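Local structure of alginate lyase AlgAT5 (Defluviitalea, 5ZQI) at residues N66-L71 / A76-Q81; S90-V95 / K105-G110. The protein probably depolymerises alginate by beta-elimination, as a lyase of polysaccharide lyase family 7. One frame throughout, in Å; residues are numbered along the deposited sequence. Where two conformers were deposited one is given.

Contact 1. Residues N66-L71 / A76-Q81; sequences NWKLTL and AEEITQ
K68 CD and CE lie over one face of the E78 carboxylate, toward the OE1 side. From there K68 NZ comes to E78 OE1 at 2.9 Å, on the syn side and 30° out of the carboxylate plane, as a salt bridge. At the other oxygen, a water donates to E78 OE2 and also bonds T70 OG1. The carboxylate is thus held at both oxygens. K68 leaves the backbone with CG between N and the carbonyl carbon (chi1 66°) and then runs straight, which carries its end over the carboxylate. Its CB lies 3.9 Å from T80 CG2. L69 and I79 share one face of the sheet. Beside them L71 CD1 lies 4.1 Å from I79 CG1, and Y87 touches L71 and I79. L69 and I79 form a hydrogen-bonded pair, with L69 N to I79 O at 2.9 Å and I79 N to L69 O at 2.8 Å. L71 N donates to E77 O toward the turn. At the far end a second water bridges W67 O and Q81 N. Strand 67-70 also pairs with strand 120-127. This is a beta hairpin in a sheet of the PL7 beta-sandwich.

Contact 2. Residues S90-V95 / K105-G110; sequences SEYFHV and KAHCGG
K105 N donates to Y92 O at 3.0 Å, the one backbone hydrogen bond between these segments. The N-H points fairly straight at the oxygen, but the donor sits 26° off the carbonyl plane. The bond belongs to the beta hairpin of strands 93-95 and 102-107, at one edge of the seven-stranded antiparallel sheet of the sandwich. Y92 and F93 both face H89, which makes a classic beta bulge. The H89 ring nitrogen ND1 accepts from both E91 N and Y92 N, which probably helps to hold the bulge.

K105 has CG opposite its backbone N (chi1 171°) and is extended to its end. The chain therefore passes beside the E91 backbone, with CB 3.6 Å from E91 O, before NZ meets the carboxylate. In one of two deposited conformers of E91, NZ bonds OE2 at 2.8 Å through the anti lone pair, away from the other oxygen. The link may not hold in the second conformer. K105 also makes a cation-pi contact with Y256.

Y92 carries the rest of the contact. E91 CG lies over one face of its ring, toward the rim. The Y92 and H107 rings are nearly parallel, with planes at 20°, but they are slid apart and barely overlap, with centroids 5.1 Å apart. K105 O is buried with no polar partner; Y92 CD1 approaches it obliquely at 3.3 Å.

H107 opens a type I turn, closed by G110 N bonding H107 O. This folds the G110 amide back over the imidazole. Y92 OH lies 3.3 Å above one face of the H107 ring, and G110 N lies 3.5 Å above the opposite face.

From the N terminus, helix 58-61 leads into strand 67-70. Contact 1 closes the short loop of four residues that returns the chain as strand 78-79. The chain then passes through Y87 and H89 to the second hairpin, where contact 2 closes a longer excursion of nine residues, the last three in strand 102-107. The two are in series, neither nested nor crossed, and their centres are about 14 Å apart. Contact 1 lies on the ten-stranded sheet and contact 2 on the seven-stranded one. They meet between the sheets, with L69 CD2 3.7 Å from F93 CD2. Y87 touches L71, I79 and F93, while Y92 packs on P72 and I73 from the first hairpin's loop.

Contact 1. Residues N66-L71 / A76-Q81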
ATOM      1  N   ASN A  66      10.729   6.810   7.653  1.00  9.27           N
ATOM      2  CA  ASN A  66      11.357   6.240   6.467  1.00  9.51           C
ATOM      3  C   ASN A  66      10.306   5.933   5.412  1.00  8.65           C
ATOM      4  O   ASN A  66      10.297   4.860   4.806  1.00  8.91           O
ATOM      5  CB  ASN A  66      12.163   4.996   6.833  1.00 10.56           C
ATOM      6  CG  ASN A  66      13.538   5.332   7.314  1.00 13.97           C
ATOM      7  OD1 ASN A  66      14.095   6.381   6.966  1.00 12.80           O
ATOM      8  ND2 ASN A  66      14.097   4.460   8.138  1.00 18.42           N
ATOM      9  N   TRP A  67       9.451   6.919   5.152  1.00  7.85           N
ATOM     10  CA  TRP A  67       8.494   6.837   4.072  1.00  7.21           C
ATOM     11  C   TRP A  67       8.416   8.190   3.379  1.00  7.25           C
ATOM     12  O   TRP A  67       8.741   9.219   3.954  1.00  7.33           O
ATOM     13  CB  TRP A  67       7.105   6.472   4.582  1.00  6.66           C
ATOM     14  CG  TRP A  67       6.902   5.113   5.237  1.00  7.21           C
ATOM     15  CD1 TRP A  67       6.865   4.839   6.567  1.00  8.14           C
ATOM     16  CD2 TRP A  67       6.691   3.869   4.564  1.00  7.39           C
ATOM     17  NE1 TRP A  67       6.625   3.500   6.764  1.00  8.61           N
ATOM     18  CE2 TRP A  67       6.503   2.883   5.547  1.00  7.98           C
ATOM     19  CE3 TRP A  67       6.609   3.503   3.219  1.00  7.47           C
ATOM     20  CZ2 TRP A  67       6.290   1.564   5.232  1.00  9.23           C
ATOM     21  CZ3 TRP A  67       6.394   2.181   2.900  1.00  8.13           C
ATOM     22  CH2 TRP A  67       6.209   1.226   3.901  1.00  8.71           C
ATOM     23  N   LYS A  68       7.939   8.183   2.135  1.00  8.12           N
ATOM     24  CA  LYS A  68       7.451   9.380   1.456  1.00  6.55           C
ATOM     25  C   LYS A  68       6.062   9.072   0.919  1.00  6.58           C
ATOM     26  O   LYS A  68       5.731   7.902   0.683  1.00  8.07           O
ATOM     27  CB  LYS A  68       8.390   9.853   0.352  1.00  9.74           C
ATOM     28  CG  LYS A  68       8.567   8.980  -0.823  1.00 10.11           C
ATOM     29  CD  LYS A  68       9.393   9.707  -1.916  1.00 12.40           C
ATOM     30  CE  LYS A  68       9.727   8.787  -3.051  1.00 13.23           C
ATOM     31  NZ  LYS A  68      10.452   9.526  -4.123  1.00 19.62           N
ATOM     32  N   LEU A  69       5.244  10.111   0.763  1.00  7.35           N
ATOM     33  CA  LEU A  69       3.843   9.963   0.374  1.00  7.73           C
ATOM     34  C   LEU A  69       3.610  10.490  -1.037  1.00  6.33           C
ATOM     35  O   LEU A  69       4.044  11.601  -1.347  1.00  9.52           O
ATOM     36  CB  LEU A  69       2.939  10.718   1.348  1.00  7.35           C
ATOM     37  CG  LEU A  69       1.442  10.724   1.041  1.00  7.64           C
ATOM     38  CD1 LEU A  69       0.811   9.383   1.265  1.00 10.48           C
ATOM     39  CD2 LEU A  69       0.756  11.795   1.916  1.00 11.38           C
ATOM     40  N   THR A  70       2.923   9.702  -1.876  1.00  5.79           N
ATOM     41  CA  THR A  70       2.386  10.188  -3.145  1.00  6.69           C
ATOM     42  C   THR A  70       0.885  10.430  -3.009  1.00  7.69           C
ATOM     43  O   THR A  70       0.162   9.577  -2.477  1.00  7.99           O
ATOM     44  CB  THR A  70       2.652   9.217  -4.283  1.00  9.26           C
ATOM     45  OG1 THR A  70       4.070   8.984  -4.370  1.00 11.28           O
ATOM     46  CG2 THR A  70       2.102   9.780  -5.616  1.00  8.33           C
ATOM     47  N   LEU A  71       0.423  11.601  -3.475  1.00  7.37           N
ATOM     48  CA  LEU A  71      -0.964  12.025  -3.393  1.00  7.31           C
ATOM     49  C   LEU A  71      -1.741  11.748  -4.667  1.00  7.03           C
ATOM     50  O   LEU A  71      -1.174  11.511  -5.739  1.00  7.63           O
ATOM     51  CB  LEU A  71      -1.018  13.528  -3.120  1.00  7.26           C
ATOM     52  CG  LEU A  71      -0.518  14.016  -1.760  1.00 10.15           C
ATOM     53  CD1 LEU A  71      -0.381  15.545  -1.747  1.00 12.22           C
ATOM     54  CD2 LEU A  71      -1.386  13.557  -0.629  1.00 15.91           C
ATOM     55  N   ALA A  76       0.049  14.290  -8.760  1.00 11.15           N
ATOM     56  CA  ALA A  76       0.623  13.184  -7.989  1.00  9.62           C
ATOM     57  C   ALA A  76       1.846  13.657  -7.194  1.00 11.99           C
ATOM     58  O   ALA A  76       2.908  13.026  -7.169  1.00 11.50           O
ATOM     59  CB  ALA A  76       0.953  12.002  -8.909  1.00 11.56           C
ATOM     60  N   GLU A  77       1.642  14.738  -6.449  1.00  9.35           N
ATOM     61  CA  GLU A  77       2.698  15.337  -5.644  1.00  9.45           C
ATOM     62  C   GLU A  77       3.232  14.369  -4.600  1.00  9.07           C
ATOM     63  O   GLU A  77       2.478  13.599  -3.993  1.00  8.50           O
ATOM     64  CB  GLU A  77       2.135  16.587  -4.940  1.00 11.11           C
ATOM     65  CG  GLU A  77       3.070  17.296  -3.995  1.00 15.11           C
ATOM     66  CD  GLU A  77       2.447  18.536  -3.397  1.00 16.76           C
ATOM     67  OE1 GLU A  77       1.269  18.779  -3.686  1.00 21.61           O
ATOM     68  OE2 GLU A  77       3.122  19.253  -2.651  1.00 19.64           O
ATOM     69  N   GLU A  78       4.537  14.445  -4.366  1.00  8.49           N
ATOM     70  CA  GLU A  78       5.179  13.718  -3.294  1.00  7.88           C
ATOM     71  C   GLU A  78       5.422  14.624  -2.097  1.00  7.82           C
ATOM     72  O   GLU A  78       5.902  15.758  -2.242  1.00 10.15           O
ATOM     73  CB  GLU A  78       6.509  13.105  -3.726  1.00 11.26           C
ATOM     74  CG  GLU A  78       6.381  12.041  -4.794  1.00 12.72           C
ATOM     75  CD  GLU A  78       7.676  11.309  -5.069  1.00 18.94           C
ATOM     76  OE1 GLU A  78       8.749  11.789  -4.642  1.00 19.79           O
ATOM     77  OE2 GLU A  78       7.624  10.245  -5.726  1.00 20.71           O
ATOM     78  N   ILE A  79       5.080  14.117  -0.916  1.00  7.93           N
ATOM     79  CA  ILE A  79       5.409  14.753   0.352  1.00  7.14           C
ATOM     80  C   ILE A  79       6.496  13.911   0.996  1.00  7.61           C
ATOM     81  O   ILE A  79       6.255  12.746   1.342  1.00  9.22           O
ATOM     82  CB  ILE A  79       4.193  14.873   1.287  1.00  8.44           C
ATOM     83  CG1 ILE A  79       2.941  15.438   0.588  1.00 11.08           C
ATOM     84  CG2 ILE A  79       4.582  15.727   2.527  1.00  8.67           C
ATOM     85  CD1 ILE A  79       3.064  16.827   0.031  1.00 11.22           C
ATOM     86  N   THR A  80       7.686  14.483   1.125  1.00  7.96           N
ATOM     87  CA  THR A  80       8.815  13.803   1.732  1.00  9.28           C
ATOM     88  C   THR A  80       9.060  14.347   3.128  1.00 11.02           C
ATOM     89  O   THR A  80       8.541  15.391   3.515  1.00 10.40           O
ATOM     90  CB  THR A  80      10.075  13.955   0.883  1.00  9.91           C
ATOM     91  OG1 THR A  80      10.425  15.337   0.747  1.00 15.69           O
ATOM     92  CG2 THR A  80       9.867  13.380  -0.490  1.00 10.76           C
ATOM     93  N   GLN A  81       9.879  13.625   3.887  1.00 10.32           N
ATOM     94  CA  GLN A  81      10.394  14.161   5.125  1.00 10.50           C
ATOM     95  C   GLN A  81      11.373  15.285   4.800  1.00 12.39           C
ATOM     96  O   GLN A  81      12.119  15.203   3.817  1.00 13.69           O
ATOM     97  CB  GLN A  81      11.095  13.066   5.928  1.00 11.87           C
ATOM     98  CG  GLN A  81      10.118  12.005   6.485  1.00 11.84           C
ATOM     99  CD  GLN A  81       9.244  12.484   7.635  1.00  9.65           C
ATOM    100  OE1 GLN A  81       9.366  13.607   8.090  1.00 12.84           O
ATOM    101  NE2 GLN A  81       8.320  11.651   8.059  1.00 10.75           N
TER
HETATM  102  O   HOH W   1      10.585  11.012   2.888  1.00 10.05           O
HETATM  103  O   HOH W   2       5.348   9.362  -6.826  1.00 15.28           O

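Contact 2. Residues S90-V95 / K105-G110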
ATOM      1  N   SER A  90      -7.194  16.740   4.701  1.00 10.69           N
ATOM      2  CA  SER A  90      -8.477  16.439   5.345  1.00 11.15           C
ATOM      3  C   SER A  90      -9.292  15.396   4.586  1.00 10.97           C
ATOM      4  O   SER A  90     -10.148  14.740   5.185  1.00 11.80           O
ATOM      5  CB  SER A  90      -9.271  17.727   5.494  1.00 13.74           C
ATOM      6  OG  SER A  90      -9.651  18.199   4.227  1.00 19.09           O
ATOM      7  N   GLU A  91      -9.098  15.273   3.275  0.62 10.36           N
ATOM      8  CA  GLU A  91      -9.813  14.250   2.514  0.62 10.37           C
ATOM      9  C   GLU A  91      -8.996  12.999   2.229  0.62 10.91           C
ATOM     10  O   GLU A  91      -9.540  11.886   2.265  0.62 12.88           O
ATOM     11  CB  GLU A  91     -10.296  14.817   1.176  0.62 12.59           C
ATOM     12  CG  GLU A  91     -11.206  13.856   0.400  0.62 15.93           C
ATOM     13  CD  GLU A  91     -11.912  14.505  -0.758  0.62 18.74           C
ATOM     14  OE1 GLU A  91     -11.658  15.696  -1.033  0.62 17.89           O
ATOM     15  OE2 GLU A  91     -12.737  13.810  -1.395  0.62 18.14           O
ATOM     16  N   TYR A  92      -7.711  13.139   1.922  1.00  8.41           N
ATOM     17  CA  TYR A  92      -6.954  12.017   1.374  1.00  7.72           C
ATOM     18  C   TYR A  92      -5.998  11.333   2.330  1.00  7.77           C
ATOM     19  O   TYR A  92      -5.685  10.155   2.087  1.00  8.12           O
ATOM     20  CB  TYR A  92      -6.164  12.474   0.115  1.00  7.97           C
ATOM     21  CG  TYR A  92      -7.067  13.042  -0.957  1.00  9.13           C
ATOM     22  CD1 TYR A  92      -8.074  12.275  -1.520  1.00 12.15           C
ATOM     23  CD2 TYR A  92      -6.945  14.349  -1.370  1.00  9.08           C
ATOM     24  CE1 TYR A  92      -8.904  12.793  -2.484  1.00 12.11           C
ATOM     25  CE2 TYR A  92      -7.797  14.892  -2.297  1.00 12.10           C
ATOM     26  CZ  TYR A  92      -8.765  14.124  -2.848  1.00 10.85           C
ATOM     27  OH  TYR A  92      -9.577  14.685  -3.803  1.00 15.52           O
ATOM     28  N   PHE A  93      -5.564  11.998   3.408  1.00  7.42           N
ATOM     29  CA  PHE A  93      -4.477  11.462   4.255  1.00  8.32           C
ATOM     30  C   PHE A  93      -4.564  12.086   5.647  1.00  7.12           C
ATOM     31  O   PHE A  93      -4.042  13.174   5.882  1.00  7.79           O
ATOM     32  CB  PHE A  93      -3.127  11.725   3.605  1.00  6.06           C
ATOM     33  CG  PHE A  93      -1.919  11.258   4.403  1.00  6.55           C
ATOM     34  CD1 PHE A  93      -1.597   9.918   4.466  1.00  6.44           C
ATOM     35  CD2 PHE A  93      -1.095  12.170   5.056  1.00  6.61           C
ATOM     36  CE1 PHE A  93      -0.474   9.508   5.152  1.00  8.47           C
ATOM     37  CE2 PHE A  93       0.013  11.768   5.747  1.00  6.58           C
ATOM     38  CZ  PHE A  93       0.340  10.412   5.786  1.00  7.48           C
ATOM     39  N   HIS A  94      -5.264  11.419   6.517  1.00  6.48           N
ATOM     40  CA  HIS A  94      -5.585  11.978   7.821  1.00  6.90           C
ATOM     41  C   HIS A  94      -5.947  10.945   8.840  1.00  9.38           C
ATOM     42  O   HIS A  94      -6.210   9.893   8.529  1.00  8.20           O
ATOM     43  CB  HIS A  94      -6.762  12.986   7.633  1.00  8.84           C
ATOM     44  CG  HIS A  94      -8.043  12.383   7.258  1.00  9.44           C
ATOM     45  ND1 HIS A  94      -8.401  12.166   5.972  1.00 14.84           N
ATOM     46  CD2 HIS A  94      -9.026  11.870   7.998  1.00 11.00           C
ATOM     47  CE1 HIS A  94      -9.568  11.569   5.942  1.00 18.13           C
ATOM     48  NE2 HIS A  94      -9.968  11.377   7.155  1.00 17.63           N
ATOM     49  N   VAL A  95      -5.947  11.371  10.104  1.00  8.19           N
ATOM     50  CA  VAL A  95      -6.324  10.447  11.170  1.00 10.88           C
ATOM     51  C   VAL A  95      -7.842  10.295  11.211  1.00  9.29           C
ATOM     52  O   VAL A  95      -8.595  11.271  11.052  1.00 13.16           O
ATOM     53  CB  VAL A  95      -5.774  10.922  12.527  1.00 12.63           C
ATOM     54  CG1 VAL A  95      -6.175   9.975  13.668  1.00 12.62           C
ATOM     55  CG2 VAL A  95      -4.245  11.057  12.446  1.00 12.21           C
ATOM     56  N   LYS A 105      -7.165   7.761   1.012  1.00  6.07           N
ATOM     57  CA  LYS A 105      -8.222   7.802   0.001  1.00  7.43           C
ATOM     58  C   LYS A 105      -7.625   8.193  -1.337  1.00  6.84           C
ATOM     59  O   LYS A 105      -6.881   9.162  -1.408  1.00  7.51           O
ATOM     60  CB  LYS A 105      -9.332   8.796   0.399  1.00  7.01           C
ATOM     61  CG  LYS A 105     -10.350   9.047  -0.707  1.00  7.65           C
ATOM     62  CD  LYS A 105     -11.472   9.953  -0.237  1.00 12.90           C
ATOM     63  CE  LYS A 105     -12.374  10.344  -1.405  1.00 15.01           C
ATOM     64  NZ  LYS A 105     -13.524  11.196  -1.029  1.00 20.86           N
ATOM     65  N   ALA A 106      -7.991   7.482  -2.407  1.00  7.19           N
ATOM     66  CA  ALA A 106      -7.666   7.905  -3.767  1.00  8.33           C
ATOM     67  C   ALA A 106      -8.894   7.722  -4.642  1.00  7.94           C
ATOM     68  O   ALA A 106      -9.400   6.605  -4.789  1.00  8.59           O
ATOM     69  CB  ALA A 106      -6.458   7.135  -4.321  1.00  8.66           C
ATOM     70  N   HIS A 107      -9.361   8.830  -5.200  1.00  7.89           N
ATOM     71  CA  HIS A 107     -10.549   8.839  -6.045  1.00  7.97           C
ATOM     72  C   HIS A 107     -10.210   8.564  -7.502  1.00  9.52           C
ATOM     73  O   HIS A 107      -9.109   8.839  -7.964  1.00  9.72           O
ATOM     74  CB  HIS A 107     -11.280  10.179  -5.921  1.00  9.99           C
ATOM     75  CG  HIS A 107     -10.446  11.366  -6.298  1.00  9.28           C
ATOM     76  ND1 HIS A 107      -9.185  11.592  -5.781  1.00  8.57           N
ATOM     77  CD2 HIS A 107     -10.689  12.381  -7.159  1.00 12.14           C
ATOM     78  CE1 HIS A 107      -8.694  12.702  -6.310  1.00  8.61           C
ATOM     79  NE2 HIS A 107      -9.593  13.205  -7.137  1.00 11.03           N
ATOM     80  N   CYS A 108     -11.201   8.039  -8.231  1.00 10.64           N
ATOM     81  CA  CYS A 108     -10.972   7.567  -9.599  1.00  9.95           C
ATOM     82  C   CYS A 108     -10.623   8.693 -10.548  1.00 12.05           C
ATOM     83  O   CYS A 108     -10.004   8.447 -11.593  1.00 13.42           O
ATOM     84  CB  CYS A 108     -12.200   6.787 -10.085  1.00 10.99           C
ATOM     85  SG  CYS A 108     -12.487   5.240  -9.173  1.00 14.49           S
ATOM     86  N   GLY A 109     -11.002   9.916 -10.224  1.00 10.69           N
ATOM     87  CA  GLY A 109     -10.635  11.071 -11.009  1.00 12.40           C
ATOM     88  C   GLY A 109      -9.310  11.686 -10.643  1.00 12.82           C
ATOM     89  O   GLY A 109      -8.932  12.710 -11.220  1.00 14.83           O
ATOM     90  N   GLY A 110      -8.561  11.062  -9.745  1.00 11.43           N
ATOM     91  CA  GLY A 110      -7.328  11.663  -9.278  1.00 11.42           C
ATOM     92  C   GLY A 110      -6.221  11.689 -10.318  1.00 10.96           C
ATOM     93  O   GLY A 110      -6.226  10.970 -11.315  1.00 13.07           O
TER